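PDB 6CN7: aerobactin synthase IucC, which probably catalyses the ATP-dependent joining of a second N-acetyl-N-hydroxylysine to citryl-acetyl-hydroxylysine, the step that yields the siderophore aerobactin. Local coordinates for residues Q99-T104 with F141-G146; W170-R175 with V245-F250; G447-V452 with D468-L473. The protein carries 5 engineered substitutions. All coordinates share one frame; numbering follows the deposited sequence.

In the fold
From the N terminus, the chain first closes contact 1, where helix 91-114 takes the loop 141-146 against its side after a largely helical excursion of 36 residues. Contact 2 follows: strands 165-174 and 244-250 pair antiparallel, closing a 69-residue excursion that includes helices 198-210 and 224-234. Contact 3 is the shortest closure, with only 15 residues between strand 449-452 and its parallel neighbour 472-473. The three lie in series, none nesting or crossing. Their centres are 30 to 35 Å apart, and they tie together, in turn, helix 91-114 with the loop after helix 128-133, two strands of the large antiparallel sheet, and the small mixed sheet within the FhuF-like range.

Contact 1. Residues Q99-T104 with F141-G146; sequences QDLYAT and FAFNKG
F143 lays its ring against the helix at L101, whose CB stands over one face, 3.9 Å from the ring centroid in a CH-pi contact. L101 CD1 adds a touch to F143 CE1 at 3.7 Å; with chi1 at 179° the leucine's CG swings away from the backbone N, and the branch follows the ring past CE1 and CZ. Next to this apolar patch sits T104, its hydroxyl close over the turn: OG1 gives a hydrogen bond to D100 O (2.9 Å) within the helix and accepts a weak one from K145 N at 3.4 Å. D100 O also takes T104 N, the two donors arriving from opposite faces of the carbonyl plane. G146 comes close beside D100, with its CA 3.5 Å from D100 OD1, while D100 OD2 is hydrogen-bonded to T551 OG1. Further out, K145 bends at its last torsion (chi4 68°) and its NZ forms a salt bridge with D108, one turn beyond T104 on helix 91-114; N144 ND2 is hydrogen-bonded to H138 O. This is a buried helix-to-loop junction, in which a type I beta turn, F143 to G146, docks on the side of helix 91-114.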
loop_
_atom_site.group_PDB
_atom_site.type_symbol
_atom_site.label_atom_id
_atom_site.label_comp_id
_atom_site.label_asym_id
_atom_site.label_seq_id
_atom_site.Cartn_x
_atom_site.Cartn_y
_atom_site.Cartn_z
ATOM N N GLN A 99 -2.934 6.874 -14.835
ATOM C CA GLN A 99 -3.396 5.868 -13.886
ATOM C C GLN A 99 -4.896 5.980 -13.660
ATOM O O GLN A 99 -5.607 4.969 -13.653
ATOM C CB GLN A 99 -2.627 6.003 -12.572
ATOM C CG GLN A 99 -1.173 5.575 -12.683
ATOM C CD GLN A 99 -0.398 5.778 -11.398
ATOM O OE1 GLN A 99 -0.843 6.488 -10.494
ATOM N NE2 GLN A 99 0.769 5.150 -11.307
ATOM N N ASP A 100 -5.400 7.205 -13.480
ATOM C CA ASP A 100 -6.845 7.398 -13.401
ATOM C C ASP A 100 -7.524 6.953 -14.689
ATOM O O ASP A 100 -8.615 6.374 -14.658
ATOM C CB ASP A 100 -7.171 8.860 -13.108
ATOM C CG ASP A 100 -6.688 9.306 -11.741
ATOM O OD1 ASP A 100 -6.485 8.438 -10.866
ATOM O OD2 ASP A 100 -6.514 10.527 -11.541
ATOM N N LEU A 101 -6.891 7.217 -15.835
ATOM C CA LEU A 101 -7.460 6.803 -17.114
ATOM C C LEU A 101 -7.537 5.286 -17.210
ATOM O O LEU A 101 -8.574 4.729 -17.591
ATOM C CB LEU A 101 -6.632 7.377 -18.266
ATOM C CG LEU A 101 -7.067 7.040 -19.699
ATOM C CD1 LEU A 101 -6.606 8.140 -20.638
ATOM C CD2 LEU A 101 -6.521 5.698 -20.188
ATOM N N TYR A 102 -6.444 4.597 -16.881
ATOM C CA TYR A 102 -6.431 3.146 -17.011
ATOM C C TYR A 102 -7.255 2.483 -15.917
ATOM O O TYR A 102 -7.831 1.412 -16.141
ATOM C CB TYR A 102 -4.993 2.627 -17.004
ATOM C CG TYR A 102 -4.274 2.871 -18.314
ATOM C CD1 TYR A 102 -4.631 2.172 -19.458
ATOM C CD2 TYR A 102 -3.246 3.803 -18.412
ATOM C CE1 TYR A 102 -3.989 2.388 -20.662
ATOM C CE2 TYR A 102 -2.593 4.025 -19.615
ATOM C CZ TYR A 102 -2.971 3.313 -20.736
ATOM O OH TYR A 102 -2.332 3.525 -21.937
ATOM N N ALA A 103 -7.337 3.100 -14.738
ATOM C CA ALA A 103 -8.268 2.612 -13.727
ATOM C C ALA A 103 -9.705 2.668 -14.229
ATOM O O ALA A 103 -10.515 1.796 -13.897
ATOM C CB ALA A 103 -8.127 3.422 -12.438
ATOM N N THR A 104 -10.038 3.683 -15.033
ATOM C CA THR A 104 -11.392 3.795 -15.568
ATOM C C THR A 104 -11.650 2.740 -16.636
ATOM O O THR A 104 -12.721 2.121 -16.657
ATOM C CB THR A 104 -11.624 5.199 -16.132
ATOM O OG1 THR A 104 -11.428 6.171 -15.096
ATOM C CG2 THR A 104 -13.042 5.339 -16.683
ATOM N N PHE A 141 -17.290 13.511 -15.155
ATOM C CA PHE A 141 -15.836 13.462 -15.095
ATOM C C PHE A 141 -15.276 12.408 -16.043
ATOM O O PHE A 141 -15.816 11.306 -16.165
ATOM C CB PHE A 141 -15.376 13.196 -13.662
ATOM C CG PHE A 141 -15.658 14.336 -12.727
ATOM C CD1 PHE A 141 -14.884 15.484 -12.768
ATOM C CD2 PHE A 141 -16.703 14.271 -11.823
ATOM C CE1 PHE A 141 -15.144 16.542 -11.917
ATOM C CE2 PHE A 141 -16.967 15.326 -10.969
ATOM C CZ PHE A 141 -16.186 16.462 -11.016
ATOM N N ALA A 142 -14.170 12.762 -16.704
ATOM C CA ALA A 142 -13.623 11.924 -17.766
ATOM C C ALA A 142 -13.169 10.568 -17.237
ATOM O O ALA A 142 -13.449 9.530 -17.849
ATOM C CB ALA A 142 -12.463 12.652 -18.446
ATOM N N PHE A 143 -12.463 10.552 -16.109
ATOM C CA PHE A 143 -11.941 9.326 -15.512
ATOM C C PHE A 143 -12.655 9.117 -14.179
ATOM O O PHE A 143 -12.097 9.346 -13.108
ATOM C CB PHE A 143 -10.425 9.428 -15.335
ATOM C CG PHE A 143 -9.704 9.923 -16.559
ATOM C CD1 PHE A 143 -10.047 9.457 -17.818
ATOM C CD2 PHE A 143 -8.696 10.864 -16.452
ATOM C CE1 PHE A 143 -9.390 9.915 -18.946
ATOM C CE2 PHE A 143 -8.035 11.326 -17.576
ATOM C CZ PHE A 143 -8.381 10.850 -18.824
ATOM N N ASN A 144 -13.908 8.671 -14.253
ATOM C CA ASN A 144 -14.763 8.639 -13.072
ATOM C C ASN A 144 -14.490 7.453 -12.154
ATOM O O ASN A 144 -15.174 7.319 -11.134
ATOM C CB ASN A 144 -16.239 8.639 -13.483
ATOM C CG ASN A 144 -16.626 7.415 -14.288
ATOM O OD1 ASN A 144 -15.819 6.512 -14.498
ATOM N ND2 ASN A 144 -17.876 7.377 -14.736
ATOM N N LYS A 145 -13.523 6.592 -12.476
ATOM C CA LYS A 145 -13.134 5.506 -11.581
ATOM C C LYS A 145 -11.672 5.590 -11.165
ATOM O O LYS A 145 -11.162 4.654 -10.540
ATOM C CB LYS A 145 -13.411 4.150 -12.229
ATOM C CG LYS A 145 -14.881 3.877 -12.487
ATOM C CD LYS A 145 -15.069 2.551 -13.195
ATOM C CE LYS A 145 -16.490 2.395 -13.700
ATOM N NZ LYS A 145 -16.784 3.357 -14.797
ATOM N N GLY A 146 -10.980 6.674 -11.502
ATOM C CA GLY A 146 -9.645 6.879 -10.975
ATOM C C GLY A 146 -9.700 7.168 -9.487
ATOM O O GLY A 146 -10.574 7.886 -9.003
#

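Contact 2. Residues W170-R175 with V245-F250; sequences WLAVKR and VSLGEF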
loop_
_atom_site.group_PDB
_atom_site.type_symbol
_atom_site.label_atom_id
_atom_site.label_comp_id
_atom_site.label_asym_id
_atom_site.label_seq_id
_atom_site.Cartn_x
_atom_site.Cartn_y
_atom_site.Cartn_z
ATOM N N TRP A 170 -10.683 -4.057 12.881
ATOM C CA TRP A 170 -11.174 -3.546 14.156
ATOM C C TRP A 170 -10.012 -3.118 15.039
ATOM O O TRP A 170 -9.049 -3.873 15.219
ATOM C CB TRP A 170 -12.026 -4.596 14.870
ATOM C CG TRP A 170 -13.319 -4.838 14.172
ATOM C CD1 TRP A 170 -13.565 -5.759 13.198
ATOM C CD2 TRP A 170 -14.547 -4.132 14.377
ATOM N NE1 TRP A 170 -14.873 -5.677 12.788
ATOM C CE2 TRP A 170 -15.498 -4.684 13.497
ATOM C CE3 TRP A 170 -14.937 -3.089 15.223
ATOM C CZ2 TRP A 170 -16.812 -4.229 13.438
ATOM C CZ3 TRP A 170 -16.243 -2.639 15.164
ATOM C CH2 TRP A 170 -17.164 -3.208 14.278
ATOM N N LEU A 171 -10.113 -1.911 15.586
ATOM C CA LEU A 171 -9.141 -1.369 16.522
ATOM C C LEU A 171 -9.777 -1.203 17.894
ATOM O O LEU A 171 -11.000 -1.246 18.054
ATOM C CB LEU A 171 -8.602 -0.018 16.036
ATOM C CG LEU A 171 -7.822 0.011 14.721
ATOM C CD1 LEU A 171 -7.390 1.435 14.409
ATOM C CD2 LEU A 171 -6.620 -0.914 14.783
ATOM N N ALA A 172 -8.921 -1.007 18.894
ATOM C CA ALA A 172 -9.345 -0.672 20.245
ATOM C C ALA A 172 -8.693 0.643 20.641
ATOM O O ALA A 172 -7.480 0.811 20.481
ATOM C CB ALA A 172 -8.976 -1.776 21.238
ATOM N N VAL A 173 -9.499 1.573 21.147
ATOM C CA VAL A 173 -9.036 2.910 21.492
ATOM C C VAL A 173 -9.547 3.267 22.877
ATOM O O VAL A 173 -10.642 2.864 23.280
ATOM C CB VAL A 173 -9.508 3.956 20.458
ATOM C CG1 VAL A 173 -9.013 5.351 20.832
ATOM C CG2 VAL A 173 -9.036 3.577 19.063
ATOM N N LYS A 174 -8.741 4.031 23.610
ATOM C CA LYS A 174 -9.146 4.498 24.927
ATOM C C LYS A 174 -10.312 5.472 24.805
ATOM O O LYS A 174 -10.359 6.302 23.892
ATOM C CB LYS A 174 -7.971 5.166 25.641
ATOM N N ARG A 175 -11.264 5.363 25.733
ATOM C CA ARG A 175 -12.449 6.214 25.679
ATOM C C ARG A 175 -12.075 7.691 25.722
ATOM O O ARG A 175 -12.650 8.505 24.990
ATOM C CB ARG A 175 -13.394 5.864 26.831
ATOM C CG ARG A 175 -14.711 6.628 26.800
ATOM C CD ARG A 175 -15.650 6.192 27.919
ATOM N NE ARG A 175 -16.254 4.882 27.676
ATOM C CZ ARG A 175 -17.392 4.686 27.018
ATOM N NH1 ARG A 175 -18.071 5.714 26.518
ATOM N NH2 ARG A 175 -17.862 3.457 26.858
ATOM N N VAL A 245 -4.719 -0.508 19.784
ATOM C CA VAL A 245 -4.506 -1.946 19.674
ATOM C C VAL A 245 -5.201 -2.448 18.417
ATOM O O VAL A 245 -6.369 -2.123 18.175
ATOM C CB VAL A 245 -5.020 -2.697 20.917
ATOM C CG1 VAL A 245 -4.829 -4.201 20.762
ATOM C CG2 VAL A 245 -4.306 -2.194 22.164
ATOM N N SER A 246 -4.482 -3.239 17.625
ATOM C CA SER A 246 -5.022 -3.836 16.411
ATOM C C SER A 246 -5.564 -5.222 16.739
ATOM O O SER A 246 -4.808 -6.107 17.154
ATOM C CB SER A 246 -3.941 -3.913 15.334
ATOM O OG SER A 246 -4.350 -4.722 14.252
ATOM N N LEU A 247 -6.870 -5.410 16.550
ATOM C CA LEU A 247 -7.515 -6.672 16.892
ATOM C C LEU A 247 -7.616 -7.620 15.710
ATOM O O LEU A 247 -7.603 -8.842 15.903
ATOM C CB LEU A 247 -8.917 -6.413 17.452
ATOM C CG LEU A 247 -8.990 -6.013 18.927
ATOM C CD1 LEU A 247 -8.193 -4.750 19.198
ATOM C CD2 LEU A 247 -10.435 -5.829 19.352
ATOM N N GLY A 248 -7.716 -7.095 14.501
ATOM C CA GLY A 248 -7.848 -7.902 13.307
ATOM C C GLY A 248 -9.199 -7.694 12.647
ATOM O O GLY A 248 -9.968 -6.792 12.991
ATOM N N GLU A 249 -9.481 -8.559 11.679
ATOM C CA GLU A 249 -10.722 -8.491 10.922
ATOM C C GLU A 249 -11.768 -9.394 11.561
ATOM O O GLU A 249 -11.472 -10.536 11.930
ATOM C CB GLU A 249 -10.484 -8.895 9.468
ATOM C CG GLU A 249 -9.536 -7.968 8.724
ATOM C CD GLU A 249 -9.364 -8.355 7.270
ATOM O OE1 GLU A 249 -9.817 -9.457 6.889
ATOM O OE2 GLU A 249 -8.782 -7.554 6.505
ATOM N N PHE A 250 -12.986 -8.875 11.698
ATOM C CA PHE A 250 -14.085 -9.624 12.287
ATOM C C PHE A 250 -15.385 -9.231 11.604
ATOM O O PHE A 250 -15.514 -8.137 11.049
ATOM C CB PHE A 250 -14.231 -9.365 13.793
ATOM C CG PHE A 250 -13.033 -9.749 14.608
ATOM C CD1 PHE A 250 -12.845 -11.059 15.017
ATOM C CD2 PHE A 250 -12.107 -8.795 14.992
ATOM C CE1 PHE A 250 -11.747 -11.411 15.779
ATOM C CE2 PHE A 250 -11.009 -9.140 15.753
ATOM C CZ PHE A 250 -10.828 -10.450 16.148
#
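W170 and its neighbours pair with 245-250 as antiparallel strands in the large antiparallel sheet, and the register slips by one residue at a classic beta bulge: L247 and G248 both stand opposite W170. Among the backbone hydrogen bonds, A172 and V245 form a regular pair, A172 N to V245 O at 2.9 Å and V245 N to A172 O at 3.1 Å. At the bulge W170 uses its N for G248 O (2.8 Å) and its O for L247 N (3.0 Å). G248 has a positive phi of 114°, and at its backbone angles a CB would jam against the carbonyl O of L247. Between these pairs L171 faces S246 in a non-hydrogen-bonded pair, the serine OG hydrogen-bonded to H169 NE2. In the packing, L171 CD2 lies 3.7 Å from S246 CA. On the face carrying W170 and A172, L247 CD1 reaches A172 CB at 3.7 Å, and W208 of helix 198-210 packs on A172 and L247. The aromatic neighbours W170 and F250 are set obliquely, planes at 53°, with W170 CD1 at the phenyl edge. Finally, the indole NE1 donates to F250 O at 3.1 Å; the oxygen lies near the indole plane, but the donor stands above the carbonyl plane.

Contact 3. Residues G447-V452 with D468-L473; sequences GDMRLV and DVTARL
L451 and R472 pair in register as parallel neighbours at the closing step of a short beta-alpha-beta unit, strand 449-452, helix 464-467 and strand 472-473. The tight part centres on L451. Its backbone is held on both sides of the residue, N to A471 O and O to L473 N, each 2.9 Å, the regular parallel pattern. On the face carrying the L451 side chain, L451 and T470 cross at about a right angle, CD1 meeting the T470 methyl CG2. T470 has its hydroxyl anti to the backbone N (chi1 -174°), aimed at the preceding strand, where OG1 gives a hydrogen bond of 2.7 Å to M449 O from above the carbonyl plane. The more solvent-facing side is carried by arginines. R450 reaches over A471 and L473 with an extended chain, making only van der Waals contact across the two segments: its guanidinium edge is near A471 CB and NH1 is 3.6 Å from L473 CD1. R472 is exposed yet fixed. Its side chain bends at chi3 (72°), which turns the guanidinium back to the preceding strand. There both NE and NH2 donate to the one oxygen, V452 O, each 3.2 Å away, NH2 from within the carbonyl plane and NE from above it.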
loop_
_atom_site.group_PDB
_atom_site.type_symbol
_atom_site.label_atom_id
_atom_site.label_comp_id
_atom_site.label_asym_id
_atom_site.label_seq_id
_atom_site.Cartn_x
_atom_site.Cartn_y
_atom_site.Cartn_z
ATOM N N GLY A 447 -20.755 18.502 4.567
ATOM C CA GLY A 447 -20.071 19.459 3.719
ATOM C C GLY A 447 -20.841 19.843 2.469
ATOM O O GLY A 447 -20.448 20.799 1.793
ATOM N N ASP A 448 -21.930 19.135 2.163
ATOM C CA ASP A 448 -22.707 19.359 0.953
ATOM C C ASP A 448 -23.920 20.257 1.176
ATOM O O ASP A 448 -24.659 20.519 0.224
ATOM C CB ASP A 448 -23.170 18.017 0.375
ATOM N N MET A 449 -24.146 20.723 2.399
ATOM C CA MET A 449 -25.313 21.528 2.733
ATOM C C MET A 449 -24.909 22.990 2.874
ATOM O O MET A 449 -23.948 23.307 3.582
ATOM C CB MET A 449 -25.960 21.015 4.022
ATOM C CG MET A 449 -27.056 21.901 4.591
ATOM S SD MET A 449 -27.986 21.041 5.876
ATOM C CE MET A 449 -28.755 22.416 6.720
ATOM N N ARG A 450 -25.646 23.876 2.203
ATOM C CA ARG A 450 -25.349 25.302 2.202
ATOM C C ARG A 450 -26.609 26.095 2.536
ATOM O O ARG A 450 -27.733 25.616 2.370
ATOM C CB ARG A 450 -24.783 25.754 0.845
ATOM C CG ARG A 450 -23.433 25.132 0.489
ATOM C CD ARG A 450 -22.875 25.719 -0.800
ATOM N NE ARG A 450 -21.606 25.109 -1.195
ATOM C CZ ARG A 450 -20.412 25.487 -0.747
ATOM N NH1 ARG A 450 -20.302 26.477 0.130
ATOM N NH2 ARG A 450 -19.318 24.868 -1.175
ATOM N N LEU A 451 -26.407 27.326 3.004
ATOM C CA LEU A 451 -27.497 28.198 3.419
ATOM C C LEU A 451 -27.404 29.527 2.682
ATOM O O LEU A 451 -26.356 29.893 2.145
ATOM C CB LEU A 451 -27.470 28.447 4.930
ATOM C CG LEU A 451 -27.529 27.219 5.836
ATOM C CD1 LEU A 451 -27.256 27.622 7.272
ATOM C CD2 LEU A 451 -28.879 26.545 5.713
ATOM N N VAL A 452 -28.518 30.252 2.673
ATOM C CA VAL A 452 -28.609 31.547 2.009
ATOM C C VAL A 452 -28.148 32.631 2.971
ATOM O O VAL A 452 -28.446 32.588 4.171
ATOM C CB VAL A 452 -30.046 31.810 1.515
ATOM C CG1 VAL A 452 -31.008 31.997 2.689
ATOM C CG2 VAL A 452 -30.084 33.017 0.587
ATOM N N ASP A 468 -22.567 27.393 12.200
ATOM C CA ASP A 468 -21.152 27.748 12.229
ATOM C C ASP A 468 -20.327 26.894 11.273
ATOM O O ASP A 468 -19.264 27.332 10.819
ATOM C CB ASP A 468 -20.609 27.616 13.652
ATOM C CG ASP A 468 -21.364 28.476 14.647
ATOM O OD1 ASP A 468 -22.048 29.429 14.216
ATOM O OD2 ASP A 468 -21.269 28.203 15.863
ATOM N N VAL A 469 -20.790 25.682 10.955
ATOM C CA VAL A 469 -20.032 24.763 10.114
ATOM C C VAL A 469 -20.553 24.707 8.686
ATOM O O VAL A 469 -19.993 23.969 7.863
ATOM C CB VAL A 469 -20.021 23.347 10.724
ATOM N N THR A 470 -21.598 25.463 8.360
ATOM C CA THR A 470 -22.189 25.449 7.029
ATOM C C THR A 470 -22.022 26.814 6.378
ATOM O O THR A 470 -22.227 27.848 7.021
ATOM C CB THR A 470 -23.675 25.071 7.081
ATOM O OG1 THR A 470 -24.186 24.939 5.748
ATOM C CG2 THR A 470 -24.481 26.118 7.821
ATOM N N ALA A 471 -21.650 26.807 5.103
ATOM C CA ALA A 471 -21.420 28.050 4.382
ATOM C C ALA A 471 -22.735 28.771 4.119
ATOM O O ALA A 471 -23.762 28.145 3.839
ATOM C CB ALA A 471 -20.705 27.768 3.061
ATOM N N ARG A 472 -22.700 30.098 4.216
ATOM C CA ARG A 472 -23.833 30.948 3.872
ATOM C C ARG A 472 -23.444 31.822 2.690
ATOM O O ARG A 472 -22.426 32.521 2.739
ATOM C CB ARG A 472 -24.264 31.814 5.055
ATOM C CG ARG A 472 -24.781 31.019 6.234
ATOM C CD ARG A 472 -25.407 31.917 7.282
ATOM N NE ARG A 472 -26.689 32.469 6.851
ATOM C CZ ARG A 472 -27.372 33.382 7.531
ATOM N NH1 ARG A 472 -26.893 33.858 8.673
ATOM N NH2 ARG A 472 -28.533 33.830 7.068
ATOM N N LEU A 473 -24.255 31.782 1.635
ATOM C CA LEU A 473 -23.926 32.428 0.376
ATOM C C LEU A 473 -25.168 33.122 -0.168
ATOM O O LEU A 473 -26.280 32.930 0.328
ATOM C CB LEU A 473 -23.378 31.408 -0.626
ATOM C CG LEU A 473 -22.119 30.681 -0.142
ATOM C CD1 LEU A 473 -21.780 29.508 -1.041
ATOM C CD2 LEU A 473 -20.943 31.647 -0.056
#